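Local atomic coordinates of stringent starvation protein B (Caulobacter vibrioides, PDB entry 2QAS), a protein that probably acts as an adaptor that binds ssrA-tagged substrates and delivers them to the ClpX component of the ClpXP protease. Residues 40-54 with 68-80. Sequence-based numbering, arbitrary orientation.
Sequences GLPEPHHLYITFKTK and YPDEMTIVLQHQY
The Met-72 side chain runs alongside the Phe-51 ring, in the same direction, CB sitting over one face, 4.2 Å from the centroid, while SD approaches obliquely in a Met-aromatic contact. CG of Met-72 runs anti to the backbone N (chi1 -176°), which carries the thioether along the ring toward CZ. Ile-74 CG2 meets the same ring at its edge. On the other face of the sheet, the hydroxyls of Thr-50 and Thr-73 share a hydrogen bond of 2.9 Å between their OG1 atoms, and Val-75 CG2 rests over the Tyr-48 ring in a CH-pi contact, 19° off the ring normal. Strands 47-52 and 71-76, connected through helix 62-67, pair in an antiparallel sheet ordered 71-76, 47-52, 110-115, 120-123; 71-76, outermost within the chain, takes up the bound peptide through backbone hydrogen bonds from Thr-73 and from Val-75 N, the latter to a polar peptide side chain. The Gln-77 amide lies nearly parallel to the His-46 ring, planes 15° apart, NE2 over the ring centre, while OE1 bonds a polar peptide side chain. His-46 ND1 donates in the ring plane to Pro-44 O; at the far end Thr-53 OG1 donates to Tyr-68 O and Lys-54 NZ to Pro-69 O.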
loop_
_atom_site.group_PDB
_atom_site.type_symbol
_atom_site.label_atom_id
_atom_site.label_comp_id
_atom_site.label_asym_id
_atom_site.label_seq_id
_atom_site.Cartn_x
_atom_site.Cartn_y
_atom_site.Cartn_z
ATOM N N GLY A 40 -20.896 -2.612 -11.179
ATOM C CA GLY A 40 -19.730 -3.472 -11.247
ATOM C C GLY A 40 -18.480 -2.824 -11.810
ATOM O O GLY A 40 -18.358 -1.602 -11.857
ATOM N N LEU A 41 -17.543 -3.663 -12.236
ATOM C CA LEU A 41 -16.286 -3.202 -12.805
ATOM C C LEU A 41 -16.491 -2.627 -14.195
ATOM O O LEU A 41 -17.442 -2.982 -14.888
ATOM C CB LEU A 41 -15.304 -4.369 -12.924
ATOM C CG LEU A 41 -14.750 -5.039 -11.670
ATOM C CD1 LEU A 41 -14.241 -6.424 -12.029
ATOM C CD2 LEU A 41 -13.649 -4.184 -11.069
ATOM N N PRO A 42 -15.601 -1.715 -14.620
ATOM C CA PRO A 42 -15.729 -1.133 -15.957
ATOM C C PRO A 42 -15.151 -2.156 -16.932
ATOM O O PRO A 42 -13.946 -2.415 -16.924
ATOM C CB PRO A 42 -14.877 0.128 -15.864
ATOM C CG PRO A 42 -13.786 -0.286 -14.921
ATOM C CD PRO A 42 -14.550 -1.031 -13.845
ATOM N N GLU A 43 -16.008 -2.760 -17.751
ATOM C CA GLU A 43 -15.545 -3.766 -18.704
ATOM C C GLU A 43 -14.415 -3.233 -19.580
ATOM O O GLU A 43 -14.334 -2.033 -19.843
ATOM C CB GLU A 43 -16.705 -4.256 -19.577
ATOM C CG GLU A 43 -17.649 -3.161 -20.059
ATOM C CD GLU A 43 -18.660 -2.750 -18.997
ATOM O OE1 GLU A 43 -19.285 -3.661 -18.406
ATOM O OE2 GLU A 43 -18.838 -1.528 -18.760
ATOM N N PRO A 44 -13.530 -4.123 -20.054
ATOM C CA PRO A 44 -13.498 -5.577 -19.846
ATOM C C PRO A 44 -12.801 -6.063 -18.573
ATOM O O PRO A 44 -12.421 -7.229 -18.484
ATOM C CB PRO A 44 -12.772 -6.068 -21.089
ATOM C CG PRO A 44 -11.716 -5.011 -21.249
ATOM C CD PRO A 44 -12.509 -3.723 -21.042
ATOM N N HIS A 45 -12.625 -5.185 -17.593
ATOM C CA HIS A 45 -11.950 -5.574 -16.357
ATOM C C HIS A 45 -12.685 -6.637 -15.544
ATOM O O HIS A 45 -13.896 -6.561 -15.348
ATOM C CB HIS A 45 -11.719 -4.345 -15.473
ATOM C CG HIS A 45 -10.722 -3.378 -16.029
ATOM N ND1 HIS A 45 -9.362 -3.581 -15.945
ATOM C CD2 HIS A 45 -10.888 -2.207 -16.689
ATOM C CE1 HIS A 45 -8.731 -2.577 -16.528
ATOM N NE2 HIS A 45 -9.635 -1.730 -16.988
ATOM N N HIS A 46 -11.934 -7.640 -15.104
ATOM C CA HIS A 46 -12.449 -8.708 -14.263
ATOM C C HIS A 46 -11.297 -9.177 -13.384
ATOM O O HIS A 46 -10.130 -8.977 -13.734
ATOM C CB HIS A 46 -13.044 -9.861 -15.085
ATOM C CG HIS A 46 -12.131 -10.419 -16.129
ATOM N ND1 HIS A 46 -11.752 -9.704 -17.247
ATOM C CD2 HIS A 46 -11.557 -11.639 -16.248
ATOM C CE1 HIS A 46 -10.983 -10.462 -18.008
ATOM N NE2 HIS A 46 -10.849 -11.641 -17.426
ATOM N N LEU A 47 -11.605 -9.798 -12.247
ATOM C CA LEU A 47 -10.540 -10.196 -11.333
ATOM C C LEU A 47 -10.391 -11.667 -10.995
ATOM O O LEU A 47 -11.359 -12.406 -10.936
ATOM C CB LEU A 47 -10.681 -9.412 -10.016
ATOM C CG LEU A 47 -11.071 -7.928 -10.131
ATOM C CD1 LEU A 47 -11.204 -7.317 -8.752
ATOM C CD2 LEU A 47 -10.031 -7.168 -10.942
ATOM N N TYR A 48 -9.146 -12.068 -10.765
ATOM C CA TYR A 48 -8.822 -13.421 -10.355
ATOM C C TYR A 48 -8.177 -13.260 -8.986
ATOM O O TYR A 48 -7.120 -12.645 -8.860
ATOM C CB TYR A 48 -7.836 -14.078 -11.315
ATOM C CG TYR A 48 -8.477 -14.626 -12.567
ATOM C CD1 TYR A 48 -8.858 -13.786 -13.614
ATOM C CD2 TYR A 48 -8.749 -15.992 -12.686
ATOM C CE1 TYR A 48 -9.498 -14.285 -14.748
ATOM C CE2 TYR A 48 -9.388 -16.508 -13.815
ATOM C CZ TYR A 48 -9.761 -15.649 -14.843
ATOM O OH TYR A 48 -10.401 -16.169 -15.952
ATOM N N ILE A 49 -8.831 -13.786 -7.960
ATOM C CA ILE A 49 -8.324 -13.699 -6.603
ATOM C C ILE A 49 -7.921 -15.087 -6.127
ATOM O O ILE A 49 -8.714 -16.025 -6.207
ATOM C CB ILE A 49 -9.409 -13.190 -5.620
ATOM C CG1 ILE A 49 -10.042 -11.901 -6.136
ATOM C CG2 ILE A 49 -8.809 -12.991 -4.247
ATOM C CD1 ILE A 49 -9.076 -10.805 -6.297
ATOM N N THR A 50 -6.699 -15.230 -5.630
ATOM C CA THR A 50 -6.274 -16.528 -5.126
ATOM C C THR A 50 -6.002 -16.379 -3.640
ATOM O O THR A 50 -5.365 -15.421 -3.222
ATOM C CB THR A 50 -5.005 -17.021 -5.835
ATOM O OG1 THR A 50 -5.201 -16.974 -7.255
ATOM C CG2 THR A 50 -4.697 -18.450 -5.425
ATOM N N PHE A 51 -6.496 -17.315 -2.839
ATOM C CA PHE A 51 -6.296 -17.251 -1.395
ATOM C C PHE A 51 -6.079 -18.603 -0.720
ATOM O O PHE A 51 -6.409 -19.664 -1.266
ATOM C CB PHE A 51 -7.490 -16.583 -0.724
ATOM C CG PHE A 51 -8.772 -17.354 -0.871
ATOM C CD1 PHE A 51 -9.490 -17.317 -2.061
ATOM C CD2 PHE A 51 -9.257 -18.124 0.184
ATOM C CE1 PHE A 51 -10.673 -18.034 -2.200
ATOM C CE2 PHE A 51 -10.438 -18.848 0.062
ATOM C CZ PHE A 51 -11.153 -18.804 -1.133
ATOM N N LYS A 52 -5.546 -18.537 0.494
ATOM C CA LYS A 52 -5.273 -19.719 1.294
ATOM C C LYS A 52 -6.561 -20.101 2.008
ATOM O O LYS A 52 -7.054 -19.354 2.845
ATOM C CB LYS A 52 -4.173 -19.411 2.320
ATOM C CG LYS A 52 -3.387 -20.629 2.787
ATOM C CD LYS A 52 -2.444 -21.139 1.691
ATOM C CE LYS A 52 -1.836 -22.494 2.060
ATOM N NZ LYS A 52 -1.221 -22.478 3.421
ATOM N N THR A 53 -7.096 -21.265 1.661
ATOM C CA THR A 53 -8.337 -21.785 2.230
ATOM C C THR A 53 -8.309 -21.993 3.743
ATOM O O THR A 53 -9.325 -21.813 4.421
ATOM C CB THR A 53 -8.697 -23.126 1.578
ATOM O OG1 THR A 53 -8.856 -22.939 0.169
ATOM C CG2 THR A 53 -9.989 -23.674 2.156
ATOM N N LYS A 54 -7.150 -22.380 4.268
ATOM C CA LYS A 54 -7.016 -22.635 5.700
ATOM C C LYS A 54 -6.636 -21.413 6.525
ATOM O O LYS A 54 -6.683 -21.450 7.757
ATOM C CB LYS A 54 -6.012 -23.767 5.944
ATOM C CG LYS A 54 -6.577 -25.157 5.656
ATOM C CD LYS A 54 -5.547 -26.246 5.933
ATOM C CE LYS A 54 -6.179 -27.630 5.913
ATOM N NZ LYS A 54 -6.819 -27.929 4.603
ATOM N N TYR A 68 -10.827 -27.756 -1.668
ATOM C CA TYR A 68 -9.629 -26.952 -1.895
ATOM C C TYR A 68 -8.804 -26.830 -0.617
ATOM O O TYR A 68 -8.913 -25.847 0.121
ATOM C CB TYR A 68 -10.037 -25.577 -2.416
ATOM C CG TYR A 68 -10.728 -25.666 -3.756
ATOM C CD1 TYR A 68 -9.998 -25.905 -4.921
ATOM C CD2 TYR A 68 -12.120 -25.592 -3.853
ATOM C CE1 TYR A 68 -10.633 -26.074 -6.149
ATOM C CE2 TYR A 68 -12.765 -25.762 -5.078
ATOM C CZ TYR A 68 -12.011 -26.004 -6.219
ATOM O OH TYR A 68 -12.637 -26.184 -7.429
ATOM N N PRO A 69 -7.946 -27.832 -0.359
ATOM C CA PRO A 69 -7.056 -27.944 0.803
ATOM C C PRO A 69 -6.293 -26.672 1.179
ATOM O O PRO A 69 -6.446 -26.170 2.297
ATOM C CB PRO A 69 -6.125 -29.095 0.413
ATOM C CG PRO A 69 -6.082 -29.003 -1.089
ATOM C CD PRO A 69 -7.541 -28.789 -1.406
ATOM N N ASP A 70 -5.468 -26.154 0.270
ATOM C CA ASP A 70 -4.727 -24.937 0.585
ATOM C C ASP A 70 -5.109 -23.708 -0.246
ATOM O O ASP A 70 -5.626 -22.735 0.294
ATOM C CB ASP A 70 -3.206 -25.172 0.495
ATOM C CG ASP A 70 -2.709 -25.343 -0.936
ATOM O OD1 ASP A 70 -1.550 -24.944 -1.206
ATOM O OD2 ASP A 70 -3.461 -25.882 -1.779
ATOM N N GLU A 71 -4.866 -23.755 -1.553
ATOM C CA GLU A 71 -5.160 -22.630 -2.437
ATOM C C GLU A 71 -6.508 -22.730 -3.139
ATOM O O GLU A 71 -7.019 -23.821 -3.376
ATOM C CB GLU A 71 -4.069 -22.511 -3.507
ATOM C CG GLU A 71 -2.673 -22.269 -2.963
ATOM C CD GLU A 71 -2.450 -20.825 -2.565
ATOM O OE1 GLU A 71 -2.502 -19.956 -3.464
ATOM O OE2 GLU A 71 -2.224 -20.555 -1.363
ATOM N N MET A 72 -7.079 -21.578 -3.468
ATOM C CA MET A 72 -8.344 -21.539 -4.188
ATOM C C MET A 72 -8.435 -20.231 -4.937
ATOM O O MET A 72 -8.243 -19.166 -4.359
ATOM C CB MET A 72 -9.553 -21.665 -3.252
ATOM C CG MET A 72 -10.878 -21.735 -4.013
ATOM S SD MET A 72 -12.389 -21.978 -3.016
ATOM C CE MET A 72 -13.534 -21.027 -3.941
ATOM N N THR A 73 -8.713 -20.317 -6.230
ATOM C CA THR A 73 -8.856 -19.126 -7.044
ATOM C C THR A 73 -10.324 -18.930 -7.380
ATOM O O THR A 73 -11.065 -19.896 -7.577
ATOM C CB THR A 73 -8.062 -19.238 -8.365
ATOM O OG1 THR A 73 -6.664 -19.339 -8.069
ATOM C CG2 THR A 73 -8.293 -18.012 -9.245
ATOM N N ILE A 74 -10.752 -17.675 -7.407
ATOM C CA ILE A 74 -12.119 -17.360 -7.773
ATOM C C ILE A 74 -12.020 -16.258 -8.794
ATOM O O ILE A 74 -11.077 -15.475 -8.774
ATOM C CB ILE A 74 -12.987 -16.887 -6.560
ATOM C CG1 ILE A 74 -12.447 -15.586 -5.976
ATOM C CG2 ILE A 74 -13.039 -17.978 -5.503
ATOM C CD1 ILE A 74 -13.191 -15.159 -4.730
ATOM N N VAL A 75 -12.974 -16.210 -9.709
ATOM C CA VAL A 75 -12.964 -15.186 -10.727
ATOM C C VAL A 75 -14.209 -14.332 -10.526
ATOM O O VAL A 75 -15.302 -14.860 -10.260
ATOM C CB VAL A 75 -12.940 -15.818 -12.148
ATOM C CG1 VAL A 75 -14.126 -16.755 -12.333
ATOM C CG2 VAL A 75 -12.942 -14.733 -13.203
ATOM N N LEU A 76 -14.022 -13.014 -10.604
ATOM C CA LEU A 76 -15.108 -12.057 -10.447
ATOM C C LEU A 76 -15.291 -11.399 -11.798
ATOM O O LEU A 76 -14.573 -10.469 -12.155
ATOM C CB LEU A 76 -14.748 -11.015 -9.384
ATOM C CG LEU A 76 -14.519 -11.587 -7.982
ATOM C CD1 LEU A 76 -14.139 -10.474 -7.032
ATOM C CD2 LEU A 76 -15.779 -12.305 -7.510
ATOM N N GLN A 77 -16.256 -11.896 -12.561
ATOM C CA GLN A 77 -16.491 -11.382 -13.897
ATOM C C GLN A 77 -17.963 -11.469 -14.275
ATOM O O GLN A 77 -18.694 -10.477 -14.186
ATOM C CB GLN A 77 -15.623 -12.177 -14.884
ATOM C CG GLN A 77 -15.760 -11.834 -16.366
ATOM C CD GLN A 77 -14.708 -12.557 -17.237
ATOM O OE1 GLN A 77 -14.497 -13.770 -17.115
ATOM N NE2 GLN A 77 -14.054 -11.808 -18.116
ATOM N N HIS A 78 -18.398 -12.667 -14.669
ATOM C CA HIS A 78 -19.778 -12.884 -15.090
ATOM C C HIS A 78 -20.698 -13.424 -14.019
ATOM O O HIS A 78 -21.912 -13.274 -14.130
ATOM C CB HIS A 78 -19.826 -13.863 -16.268
ATOM C CG HIS A 78 -18.999 -13.441 -17.438
ATOM N ND1 HIS A 78 -17.965 -14.208 -17.932
ATOM C CD2 HIS A 78 -19.032 -12.318 -18.194
ATOM C CE1 HIS A 78 -17.393 -13.575 -18.941
ATOM N NE2 HIS A 78 -18.022 -12.426 -19.120
ATOM N N GLN A 79 -20.144 -14.061 -12.990
ATOM C CA GLN A 79 -21.007 -14.662 -11.978
ATOM C C GLN A 79 -20.644 -14.463 -10.519
ATOM O O GLN A 79 -19.982 -15.302 -9.902
ATOM C CB GLN A 79 -21.150 -16.160 -12.276
ATOM C CG GLN A 79 -21.850 -16.442 -13.613
ATOM C CD GLN A 79 -22.072 -17.924 -13.864
ATOM O OE1 GLN A 79 -22.628 -18.623 -13.025
ATOM N NE2 GLN A 79 -21.641 -18.407 -15.026
ATOM N N TYR A 80 -21.073 -13.330 -9.981
ATOM C CA TYR A 80 -20.856 -13.003 -8.581
ATOM C C TYR A 80 -21.928 -12.017 -8.147
ATOM O O TYR A 80 -22.335 -11.129 -8.900
ATOM C CB TYR A 80 -19.469 -12.427 -8.332
ATOM C CG TYR A 80 -19.230 -11.041 -8.874
ATOM C CD1 TYR A 80 -18.792 -10.848 -10.177
ATOM C CD2 TYR A 80 -19.360 -9.924 -8.049
ATOM C CE1 TYR A 80 -18.472 -9.575 -10.650
ATOM C CE2 TYR A 80 -19.044 -8.654 -8.507
ATOM C CZ TYR A 80 -18.598 -8.483 -9.808
ATOM O OH TYR A 80 -18.262 -7.219 -10.256
HETATM O O HOH W 1 -4.919 -23.263 3.177
#